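Local coordinates for protein L-asparaginase I (Vibrio cholerae, PDB 2OCD) that probably hydrolyses L-asparagine to L-aspartate and ammonium, as a homotetrameric asparaginase of the asparaginase 1 family, at residues 36-39 and 40-43. Sequence-based numbering, arbitrary orientation.
Sequences ASMP and EFHR
His42 turns its imidazole back along the chain toward Ala36, and its NE2 donates a hydrogen bond to Ala36 O at 2.7 Å. The oxygen is approached in the carbonyl plane but lies 29° out of the imidazole plane, and the N-H...O angle of 133° marks the bond as bent. CG of His42 lies beside the backbone N, anti to the carbonyl carbon, and with CB directed at 36-39 this torsion brings NE2 to Ala36 O; the short distance is consistent with a hydrogen on NE2. Selenomethionine Met38 and Phe41 run side by side in the same direction. The methyl CE meets the ring edge, 4.0 Å from CE2, while SE stands 5.5 Å from the centroid and 64° off the ring normal, an oblique Met-aromatic contact. Glu40 bends at its second torsion, bringing its carboxylate across the Met38 chain: OE1 is 3.1 Å from Met38 CE, and OE2 is 3.3 Å from Met38 CB. Glu40 also touches Gln129 and Leu133 of helix 127-141. Two backbone bonds accompany these side-chain contacts. Ala36 leaves helix 31-35, and a short 3-10 turn follows within the connection to strand 48-58 in the N-terminal asparaginase domain, away from the predicted active-site residues. Its i to i+3 bonds are Phe41 N to Met38 O at 3.1 Å and His42 N to Pro39 O at 2.8 Å. The Phe41 side chain touches Leu132 and Leu136 of helix 127-141, as well as Phe49 of strand 48-58, whose ring also meets the imidazole of His42. Arg43 forms a salt bridge through NE with Glu45, and its NH2 donates to Ala122 O of a second subunit, where Pro39 and Glu40 pack against their own counterparts.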
loop_
_atom_site.group_PDB
_atom_site.type_symbol
_atom_site.label_atom_id
_atom_site.label_comp_id
_atom_site.label_asym_id
_atom_site.label_seq_id
_atom_site.Cartn_x
_atom_site.Cartn_y
_atom_site.Cartn_z
ATOM N N ALA B 36 26.092 3.014 -23.728
ATOM C CA ALA B 36 25.287 4.195 -24.033
ATOM C C ALA B 36 25.147 4.597 -25.563
ATOM O O ALA B 36 24.630 5.658 -25.859
ATOM C CB ALA B 36 25.592 5.398 -23.048
ATOM N N SER B 37 25.600 3.704 -26.476
ATOM C CA SER B 37 25.151 3.596 -27.917
ATOM C C SER B 37 23.774 2.895 -28.140
ATOM O O SER B 37 23.532 2.233 -29.164
ATOM C CB SER B 37 26.137 2.757 -28.671
ATOM O OG SER B 37 25.827 1.392 -28.442
HETATM N N MSE B 38 22.885 3.014 -27.169
HETATM C CA MSE B 38 21.549 2.466 -27.260
HETATM C C MSE B 38 20.694 3.631 -27.737
HETATM O O MSE B 38 20.723 4.694 -27.142
HETATM C CB MSE B 38 21.094 2.018 -25.873
HETATM C CG MSE B 38 21.924 0.897 -25.334
HETATM SE SE MSE B 38 22.056 0.771 -23.382
HETATM C CE MSE B 38 20.167 0.496 -22.825
ATOM N N PRO B 39 19.945 3.445 -28.818
ATOM C CA PRO B 39 19.228 4.558 -29.457
ATOM C C PRO B 39 18.239 5.365 -28.563
ATOM O O PRO B 39 18.031 6.581 -28.778
ATOM C CB PRO B 39 18.482 3.856 -30.593
ATOM C CG PRO B 39 19.220 2.582 -30.800
ATOM C CD PRO B 39 19.707 2.165 -29.504
ATOM N N GLU B 40 17.663 4.688 -27.559
ATOM C CA GLU B 40 16.786 5.347 -26.548
ATOM C C GLU B 40 17.418 6.614 -25.956
ATOM O O GLU B 40 16.708 7.570 -25.590
ATOM C CB GLU B 40 16.464 4.420 -25.357
ATOM C CG GLU B 40 16.208 2.961 -25.686
ATOM C CD GLU B 40 17.450 2.072 -25.525
ATOM O OE1 GLU B 40 17.937 1.941 -24.379
ATOM O OE2 GLU B 40 17.915 1.494 -26.543
ATOM N N PHE B 41 18.742 6.597 -25.798
ATOM C CA PHE B 41 19.452 7.725 -25.180
ATOM C C PHE B 41 19.817 8.839 -26.186
ATOM O O PHE B 41 20.400 9.855 -25.818
ATOM C CB PHE B 41 20.712 7.210 -24.457
ATOM C CG PHE B 41 20.416 6.451 -23.194
ATOM C CD1 PHE B 41 20.306 7.104 -21.983
ATOM C CD2 PHE B 41 20.207 5.071 -23.220
ATOM C CE1 PHE B 41 20.008 6.394 -20.839
ATOM C CE2 PHE B 41 19.914 4.363 -22.050
ATOM C CZ PHE B 41 19.814 5.009 -20.887
ATOM N N HIS B 42 19.484 8.640 -27.453
ATOM C CA HIS B 42 19.931 9.523 -28.516
ATOM C C HIS B 42 18.719 9.847 -29.378
ATOM O O HIS B 42 18.454 9.229 -30.448
ATOM C CB HIS B 42 21.014 8.856 -29.362
ATOM C CG HIS B 42 22.268 8.538 -28.620
ATOM N ND1 HIS B 42 23.087 9.513 -28.097
ATOM C CD2 HIS B 42 22.863 7.357 -28.345
ATOM C CE1 HIS B 42 24.125 8.943 -27.512
ATOM N NE2 HIS B 42 24.018 7.636 -27.662
ATOM N N ARG B 43 17.943 10.790 -28.882
ATOM C CA ARG B 43 16.728 11.184 -29.547
ATOM C C ARG B 43 16.469 12.607 -29.131
ATOM O O ARG B 43 16.854 13.013 -28.031
ATOM C CB ARG B 43 15.550 10.253 -29.168
ATOM C CG ARG B 43 15.292 10.168 -27.683
ATOM C CD ARG B 43 14.263 9.130 -27.359
ATOM N NE ARG B 43 12.969 9.582 -27.838
ATOM C CZ ARG B 43 11.955 8.794 -28.192
ATOM N NH1 ARG B 43 12.027 7.470 -28.095
ATOM N NH2 ARG B 43 10.862 9.346 -28.653
#